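Local coordinates for protein F420-dependent methylenetetrahydromethanopterin dehydrogenase (Methanopyrus kandleri, PDB 1QV9) that catalyses the reversible, coenzyme F420-dependent reduction of methenyl-tetrahydromethanopterin to methylene-tetrahydromethanopterin, a step in methanogenesis from carbon dioxide, at residues Arg128-Asp133 with Gln225-Tyr230; Asn186-Arg191 with Val201-Ala206; Phe194-Ala199 with Arg252-Ser257. All blocks are in the same frame, centred on the assembly; numbering follows the deposited sequence.

Contact 1: residues Arg128-Asp133 with Gln225-Tyr230; sequences RREFLD and QDKERY
R128 lays its guanidinium flat on the ring of Y230, a stacked cation-pi pair in which a loop meets the first turn of helix 227-257 in the helix bundle. The planes are 5° apart, and CZ of R128 stands 3.6 Å from the centroid of the Y230 ring, almost on its normal. R128 NE lies over Y230 CD2 at 3.5 Å and its NH1 over Y230 CD1, while the CG and CD methylenes of R128 follow the CD2-CE2 side of the ring. K227 CA covers the opposite face, 3.3 Å above the ring plane, which leaves the tyrosine sandwiched. E130 comes in at the ring edge: Y230 OH donates to E130 OE1 over 2.6 Å, on the syn side and somewhat out of the plane of a carboxylate turned 67° from the ring. A phenylalanine in place of Y230 would probably leave E130 OE1 without its hydroxyl mate. A second-shell bond from R128 NE to G220 O on helix 197-223 is likely to steady the guanidinium against rotation, and bending of the arginine at chi2 (-73°) folds its chain over the ring. Next door F131 packs on V234 and A235 of helix 227-257, and E130 O accepts from K275 NZ of a second subunit, where the loop joins the assembly. D226 N-caps helix 227-257, its OD2 taking the N-H of E228 at 3.1 Å from above the carboxylate plane. D226 O accepts from both R229 N and, at 2.8 Å, Y230 N.

Contact 2: residues Asn186-Arg191 with Val201-Ala206; sequences NTLLER and VKAMAA
L188 and L189 reach across to the selenomethionine M204 along different parts of its chain, an apolar contact between a turn with helical backbone angles and helix 197-223. L188 leaves its backbone toward the helix and meets its backbone side: CD1 sits 3.7 Å from A203 CB and 3.9 Å from M204 N, so one methyl covers the step between consecutive residues. Behind it, L188 CB lies 4.0 Å from M204 CG. L189 starts off to one side, but its end turns in, and the two side chains cross at about a right angle, with L189 CD2 3.7 Å from M204 SE and 3.9 Å from M204 CE. L189 also touches R229 of a third subunit. The shape of M204 makes this possible. CG is anti to its own carbonyl carbon (chi1 -68°) and the next torsion is extended, carrying SE out to the neighbouring turn before a bend at chi3 (50°) swings the methyl toward N186. That methyl, M204 CE, comes within 4.3 Å of N186 OD1, while the ND2 end of N186 bonds to E219 of the third subunit. The contact is buried and rests on apolar packing of the two leucines against A203 and M204. Residues 186-191 follow strand 180-183, an outermost strand of the parallel sheet within this chain, and so join the alpha/beta part to helix 197-223, which on another side packs A205 and A206 on L247 of helix 227-257.

Contact 3: residues Phe194-Ala199 with Arg252-Ser257; sequences FENPYA and RELEKS
E255, on the last turn of helix 227-257, grips the backbone leading into helix 197-223 with both carboxylate oxygens. Its CB leaves the helix with CG anti to the carbonyl carbon, and a bend at chi2 (-69°) brings the acid back toward residues 194-196. CG is the first atom to touch: it lies in the plane of the F194 ring, at the edge, 3.6 Å from F194 CD1, and also borders the methyl of A199. CD follows along the same ring edge, the carboxylate plane standing 77° from the ring. At the tip the two oxygens divide the work. OE1 accepts from E195 N at 2.7 Å with an N-H...O angle of 163°, approached on its syn side and somewhat out of plane; OE2 accepts from N196 N at 2.8 Å through its syn lone pair, equally straight. Two consecutive amides thus share one carboxylate, which fixes its rotation and ties down the N-cap residue N196. The negative charge lies close to the start of helix 197-223 and would probably be favoured by its dipole; E255 OE1 also has a long, weak ion pair with R276. OE2 also rests 3.7 Å from A199 CB. One residue earlier, L254 packs on the first turn of that helix, CD1 reaching A199 N at 3.7 Å and Y198 CB at 4.0 Å. The contact therefore joins the beginning of helix 197-223 to the end of helix 227-257, consecutive helices of the bundle, while Y198 extends outward to R263 and F278 of a fourth subunit.

In the fold
From the N terminus, the chain runs through five strands of the parallel sheet to the loop 128-133, where contact 1 opens; it ties the loop before helix 134-150 to the start of helix 227-257. The chain then passes helices 134-150 and 153-169 and strand 180-183, outermost within this chain. Contact 2 soon closes a short loop, tying the segment after the sheet to helix 197-223 and nesting wholly inside the long loop of contact 1. Contact 3 starts at 194-199, between the segments of contact 2, and closes only at 252-257, so it crosses both others and ties the start of helix 197-223 to the end of helix 227-257. Contacts 2 and 3 touch.

Contact 1: residues Arg128-Asp133 with Gln225-Tyr230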
# COMPACT_ATOMS: atom_id res chain seq x y z
N ARG A 128 1.94 14.34 -25.56
CA ARG A 128 0.83 15.01 -26.25
C ARG A 128 0.47 16.21 -25.39
O ARG A 128 0.34 16.09 -24.17
CB ARG A 128 -0.38 14.10 -26.38
CG ARG A 128 -0.24 13.05 -27.47
CD ARG A 128 -0.36 13.72 -28.86
NE ARG A 128 -0.64 12.72 -29.90
CZ ARG A 128 -0.95 13.05 -31.15
NH1 ARG A 128 -1.19 12.10 -32.04
NH2 ARG A 128 -1.01 14.33 -31.49
N ARG A 129 0.27 17.36 -26.01
CA ARG A 129 -0.07 18.59 -25.29
C ARG A 129 -1.29 18.50 -24.33
O ARG A 129 -1.33 19.17 -23.29
CB ARG A 129 -0.27 19.76 -26.30
CG ARG A 129 -0.60 21.08 -25.65
CD ARG A 129 -0.66 22.24 -26.66
NE ARG A 129 0.67 22.59 -27.18
CZ ARG A 129 1.20 22.10 -28.30
NH1 ARG A 129 2.42 22.47 -28.68
NH2 ARG A 129 0.50 21.27 -29.06
N GLU A 130 -2.28 17.68 -24.68
CA GLU A 130 -3.46 17.54 -23.85
C GLU A 130 -3.21 16.82 -22.53
O GLU A 130 -4.06 16.86 -21.66
CB GLU A 130 -4.54 16.76 -24.60
CG GLU A 130 -5.01 17.40 -25.92
CD GLU A 130 -4.23 16.95 -27.16
OE1 GLU A 130 -4.83 16.98 -28.27
OE2 GLU A 130 -3.03 16.58 -27.07
N PHE A 131 -2.05 16.21 -22.40
CA PHE A 131 -1.74 15.40 -21.21
C PHE A 131 -0.44 15.81 -20.56
O PHE A 131 -0.37 15.97 -19.32
CB PHE A 131 -1.61 13.94 -21.63
CG PHE A 131 -1.17 13.03 -20.51
CD1 PHE A 131 -2.03 12.75 -19.46
CD2 PHE A 131 0.11 12.46 -20.52
CE1 PHE A 131 -1.64 11.89 -18.40
CE2 PHE A 131 0.50 11.62 -19.46
CZ PHE A 131 -0.37 11.34 -18.42
N LEU A 132 0.59 15.99 -21.37
CA LEU A 132 1.90 16.31 -20.79
C LEU A 132 2.20 17.78 -20.56
O LEU A 132 2.59 18.50 -21.50
CB LEU A 132 3.00 15.72 -21.66
CG LEU A 132 4.37 15.72 -20.95
CD1 LEU A 132 4.43 14.48 -20.06
CD2 LEU A 132 5.51 15.77 -21.92
N ASP A 133 2.06 18.25 -19.32
CA ASP A 133 2.44 19.62 -18.98
C ASP A 133 3.75 19.47 -18.17
O ASP A 133 4.21 18.34 -17.99
CB ASP A 133 1.36 20.37 -18.18
CG ASP A 133 1.21 19.89 -16.73
OD1 ASP A 133 1.48 18.70 -16.46
OD2 ASP A 133 0.80 20.70 -15.89
N GLN A 225 -4.36 9.31 -34.22
CA GLN A 225 -4.62 10.72 -34.50
C GLN A 225 -5.93 11.25 -33.92
O GLN A 225 -6.18 12.45 -33.95
CB GLN A 225 -4.62 10.94 -36.02
CG GLN A 225 -3.35 10.47 -36.69
CD GLN A 225 -2.15 11.29 -36.27
OE1 GLN A 225 -2.17 12.52 -36.38
NE2 GLN A 225 -1.10 10.62 -35.79
N ASP A 226 -6.76 10.37 -33.40
CA ASP A 226 -8.02 10.78 -32.78
C ASP A 226 -7.72 11.07 -31.29
O ASP A 226 -7.39 10.15 -30.55
CB ASP A 226 -9.02 9.64 -32.89
CG ASP A 226 -10.35 9.97 -32.24
OD1 ASP A 226 -11.24 9.09 -32.31
OD2 ASP A 226 -10.53 11.07 -31.68
N LYS A 227 -7.87 12.32 -30.86
CA LYS A 227 -7.61 12.70 -29.45
C LYS A 227 -8.40 11.90 -28.41
O LYS A 227 -7.88 11.64 -27.30
CB LYS A 227 -7.87 14.19 -29.23
CG LYS A 227 -9.32 14.62 -29.45
CD LYS A 227 -9.62 16.00 -28.88
CE LYS A 227 -8.81 17.10 -29.53
NZ LYS A 227 -9.21 17.38 -30.95
N GLU A 228 -9.65 11.52 -28.71
CA GLU A 228 -10.44 10.76 -27.76
C GLU A 228 -9.77 9.42 -27.48
O GLU A 228 -10.11 8.74 -26.51
CB GLU A 228 -11.86 10.50 -28.28
CG GLU A 228 -12.73 11.75 -28.38
CD GLU A 228 -14.16 11.45 -28.82
OE1 GLU A 228 -14.96 12.40 -28.95
OE2 GLU A 228 -14.48 10.25 -29.05
N ARG A 229 -8.87 9.01 -28.36
CA ARG A 229 -8.13 7.77 -28.19
C ARG A 229 -6.68 8.03 -27.75
O ARG A 229 -6.20 7.35 -26.84
CB ARG A 229 -8.10 6.97 -29.50
CG ARG A 229 -9.45 6.37 -29.89
CD ARG A 229 -9.34 5.73 -31.27
NE ARG A 229 -8.62 4.45 -31.29
CZ ARG A 229 -9.14 3.28 -30.94
NH1 ARG A 229 -8.40 2.18 -31.01
NH2 ARG A 229 -10.40 3.19 -30.52
N TYR A 230 -5.97 8.97 -28.38
CA TYR A 230 -4.57 9.14 -27.98
C TYR A 230 -4.35 9.75 -26.60
O TYR A 230 -3.31 9.48 -26.01
CB TYR A 230 -3.71 9.89 -29.04
CG TYR A 230 -4.00 11.35 -29.33
CD1 TYR A 230 -4.41 11.74 -30.62
CD2 TYR A 230 -3.79 12.35 -28.39
CE1 TYR A 230 -4.59 13.08 -30.94
CE2 TYR A 230 -3.96 13.70 -28.70
CZ TYR A 230 -4.36 14.06 -29.99
OH TYR A 230 -4.52 15.39 -30.30

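Contact 2: residues Asn186-Arg191 with Val201-Ala206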
# COMPACT_ATOMS: atom_id res chain seq x y z
N ASN A 186 17.06 -8.29 -19.31
CA ASN A 186 17.97 -9.41 -19.14
C ASN A 186 19.36 -9.07 -18.67
O ASN A 186 20.08 -9.93 -18.19
CB ASN A 186 18.02 -10.27 -20.41
CG ASN A 186 16.75 -11.12 -20.58
OD1 ASN A 186 16.01 -11.36 -19.60
ND2 ASN A 186 16.50 -11.58 -21.81
N THR A 187 19.76 -7.81 -18.81
CA THR A 187 21.07 -7.37 -18.32
C THR A 187 21.18 -7.72 -16.85
O THR A 187 22.26 -8.05 -16.34
CB THR A 187 21.18 -5.82 -18.49
OG1 THR A 187 20.99 -5.50 -19.86
CG2 THR A 187 22.54 -5.30 -18.03
N LEU A 188 20.05 -7.65 -16.15
CA LEU A 188 20.09 -7.87 -14.71
C LEU A 188 20.46 -9.29 -14.28
O LEU A 188 20.98 -9.50 -13.18
CB LEU A 188 18.73 -7.50 -14.07
CG LEU A 188 18.25 -6.07 -14.33
CD1 LEU A 188 17.16 -5.76 -13.31
CD2 LEU A 188 19.38 -5.08 -14.28
N LEU A 189 20.25 -10.24 -15.17
CA LEU A 189 20.51 -11.65 -14.88
C LEU A 189 21.95 -11.92 -14.50
O LEU A 189 22.22 -12.84 -13.71
CB LEU A 189 20.12 -12.49 -16.09
CG LEU A 189 18.61 -12.60 -16.32
CD1 LEU A 189 18.34 -13.12 -17.73
CD2 LEU A 189 17.95 -13.51 -15.27
N GLU A 190 22.89 -11.13 -15.03
CA GLU A 190 24.30 -11.35 -14.71
C GLU A 190 24.97 -10.29 -13.84
O GLU A 190 26.20 -10.22 -13.76
CB GLU A 190 25.08 -11.53 -16.01
CG GLU A 190 24.71 -12.81 -16.71
CD GLU A 190 25.36 -12.93 -18.08
OE1 GLU A 190 25.83 -14.03 -18.40
OE2 GLU A 190 25.39 -11.93 -18.82
N ARG A 191 24.17 -9.45 -13.19
CA ARG A 191 24.72 -8.43 -12.32
C ARG A 191 24.79 -9.07 -10.93
O ARG A 191 24.05 -10.01 -10.62
CB ARG A 191 23.79 -7.22 -12.29
CG ARG A 191 23.55 -6.54 -13.66
CD ARG A 191 24.77 -5.78 -14.13
NE ARG A 191 25.24 -4.86 -13.11
CZ ARG A 191 26.42 -4.25 -13.16
NH1 ARG A 191 27.22 -4.47 -14.20
NH2 ARG A 191 26.80 -3.46 -12.16
N VAL A 201 13.99 -10.42 -9.54
CA VAL A 201 12.86 -10.71 -10.41
C VAL A 201 11.88 -9.53 -10.48
O VAL A 201 11.33 -9.20 -11.56
CB VAL A 201 12.19 -12.01 -9.93
CG1 VAL A 201 10.82 -12.16 -10.51
CG2 VAL A 201 13.10 -13.20 -10.35
N LYS A 202 11.67 -8.86 -9.35
CA LYS A 202 10.80 -7.67 -9.38
C LYS A 202 11.47 -6.56 -10.20
O LYS A 202 10.80 -5.80 -10.88
CB LYS A 202 10.53 -7.17 -7.95
CG LYS A 202 9.63 -8.11 -7.19
CD LYS A 202 9.49 -7.71 -5.71
CE LYS A 202 8.62 -8.68 -4.89
NZ LYS A 202 7.17 -8.57 -5.17
N ALA A 203 12.79 -6.40 -10.06
CA ALA A 203 13.53 -5.39 -10.83
C ALA A 203 13.44 -5.68 -12.34
O ALA A 203 13.28 -4.79 -13.13
CB ALA A 203 15.00 -5.34 -10.36
N MSE A 204 13.50 -6.97 -12.70
CA MSE A 204 13.37 -7.35 -14.10
C MSE A 204 11.97 -7.01 -14.58
O MSE A 204 11.83 -6.46 -15.67
CB MSE A 204 13.64 -8.85 -14.27
CG MSE A 204 15.12 -9.15 -13.99
SE MSE A 204 15.45 -11.10 -13.95
CE MSE A 204 14.61 -11.52 -15.58
N ALA A 205 10.94 -7.33 -13.79
CA ALA A 205 9.57 -6.96 -14.18
C ALA A 205 9.49 -5.44 -14.36
O ALA A 205 8.83 -4.94 -15.26
CB ALA A 205 8.57 -7.40 -13.13
N ALA A 206 10.11 -4.66 -13.47
CA ALA A 206 10.06 -3.23 -13.65
C ALA A 206 10.69 -2.76 -14.97
O ALA A 206 10.17 -1.86 -15.60
CB ALA A 206 10.77 -2.52 -12.43

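Contact 3: residues Phe194-Ala199 with Arg252-Ser257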
# COMPACT_ATOMS: atom_id res chain seq x y z
N PHE A 194 21.52 -7.89 -6.67
CA PHE A 194 20.63 -8.30 -5.60
C PHE A 194 20.96 -9.57 -4.85
O PHE A 194 21.20 -10.63 -5.45
CB PHE A 194 19.22 -8.47 -6.20
CG PHE A 194 18.67 -7.19 -6.81
CD1 PHE A 194 18.21 -6.19 -5.98
CD2 PHE A 194 18.67 -6.98 -8.19
CE1 PHE A 194 17.75 -4.97 -6.51
CE2 PHE A 194 18.22 -5.78 -8.74
CZ PHE A 194 17.76 -4.78 -7.90
N GLU A 195 20.95 -9.48 -3.53
CA GLU A 195 21.17 -10.68 -2.73
C GLU A 195 19.89 -11.54 -2.74
O GLU A 195 19.95 -12.77 -2.85
CB GLU A 195 21.53 -10.30 -1.31
CG GLU A 195 21.85 -11.56 -0.49
CD GLU A 195 22.25 -11.29 0.95
OE1 GLU A 195 23.39 -10.82 1.20
OE2 GLU A 195 21.41 -11.57 1.84
N ASN A 196 18.72 -10.90 -2.67
CA ASN A 196 17.46 -11.65 -2.67
C ASN A 196 17.00 -11.89 -4.11
O ASN A 196 16.90 -10.96 -4.90
CB ASN A 196 16.43 -10.84 -1.89
CG ASN A 196 15.13 -11.54 -1.75
OD1 ASN A 196 14.82 -12.14 -0.71
ND2 ASN A 196 14.35 -11.50 -2.79
N PRO A 197 16.70 -13.14 -4.46
CA PRO A 197 16.29 -13.38 -5.84
C PRO A 197 14.97 -12.75 -6.27
O PRO A 197 14.85 -12.39 -7.46
CB PRO A 197 16.32 -14.90 -5.95
CG PRO A 197 15.97 -15.36 -4.60
CD PRO A 197 16.68 -14.38 -3.67
N TYR A 198 14.02 -12.62 -5.35
CA TYR A 198 12.73 -11.98 -5.71
C TYR A 198 12.97 -10.49 -5.96
O TYR A 198 12.26 -9.88 -6.77
CB TYR A 198 11.68 -12.23 -4.64
CG TYR A 198 11.35 -13.70 -4.57
CD1 TYR A 198 10.51 -14.28 -5.53
CD2 TYR A 198 11.93 -14.54 -3.61
CE1 TYR A 198 10.27 -15.69 -5.53
CE2 TYR A 198 11.67 -15.93 -3.60
CZ TYR A 198 10.86 -16.49 -4.56
OH TYR A 198 10.66 -17.85 -4.53
N ALA A 199 13.97 -9.89 -5.31
CA ALA A 199 14.27 -8.48 -5.64
C ALA A 199 14.73 -8.40 -7.10
O ALA A 199 14.32 -7.50 -7.83
CB ALA A 199 15.38 -7.93 -4.68
N ARG A 252 13.92 -2.87 -3.75
CA ARG A 252 14.88 -2.28 -2.81
C ARG A 252 14.47 -2.59 -1.37
O ARG A 252 15.37 -2.87 -0.51
CB ARG A 252 15.00 -0.80 -3.04
CG ARG A 252 16.14 -0.16 -2.21
CD ARG A 252 16.61 1.00 -2.94
NE ARG A 252 17.79 1.68 -2.38
CZ ARG A 252 19.05 1.46 -2.74
NH1 ARG A 252 20.00 2.20 -2.18
NH2 ARG A 252 19.41 0.55 -3.64
N GLU A 253 13.17 -2.53 -1.04
CA GLU A 253 12.75 -2.83 0.33
C GLU A 253 13.09 -4.29 0.68
O GLU A 253 13.38 -4.57 1.84
CB GLU A 253 11.25 -2.55 0.54
CG GLU A 253 10.92 -1.05 0.48
CD GLU A 253 11.62 -0.19 1.56
OE1 GLU A 253 12.26 0.82 1.22
OE2 GLU A 253 11.46 -0.53 2.74
N LEU A 254 13.06 -5.21 -0.28
CA LEU A 254 13.42 -6.61 -0.01
C LEU A 254 14.91 -6.66 0.35
O LEU A 254 15.30 -7.42 1.26
CB LEU A 254 13.17 -7.52 -1.23
CG LEU A 254 11.72 -7.96 -1.40
CD1 LEU A 254 11.60 -8.69 -2.72
CD2 LEU A 254 11.26 -8.87 -0.26
N GLU A 255 15.73 -5.88 -0.33
CA GLU A 255 17.16 -5.89 0.02
C GLU A 255 17.30 -5.32 1.40
O GLU A 255 18.13 -5.80 2.20
CB GLU A 255 17.99 -5.10 -0.98
CG GLU A 255 18.04 -5.77 -2.39
CD GLU A 255 18.84 -7.07 -2.42
OE1 GLU A 255 20.08 -7.04 -2.61
OE2 GLU A 255 18.21 -8.14 -2.25
N LYS A 256 16.51 -4.29 1.74
CA LYS A 256 16.63 -3.75 3.10
C LYS A 256 16.25 -4.82 4.14
O LYS A 256 16.89 -4.90 5.21
CB LYS A 256 15.72 -2.52 3.30
CG LYS A 256 16.19 -1.28 2.53
CD LYS A 256 15.23 -0.12 2.78
CE LYS A 256 15.61 1.08 1.95
NZ LYS A 256 14.56 2.17 2.14
N SER A 257 15.24 -5.63 3.87
CA SER A 257 14.83 -6.65 4.84
C SER A 257 15.95 -7.64 5.12
O SER A 257 16.00 -8.22 6.21
CB SER A 257 13.57 -7.38 4.37
OG SER A 257 13.84 -8.33 3.37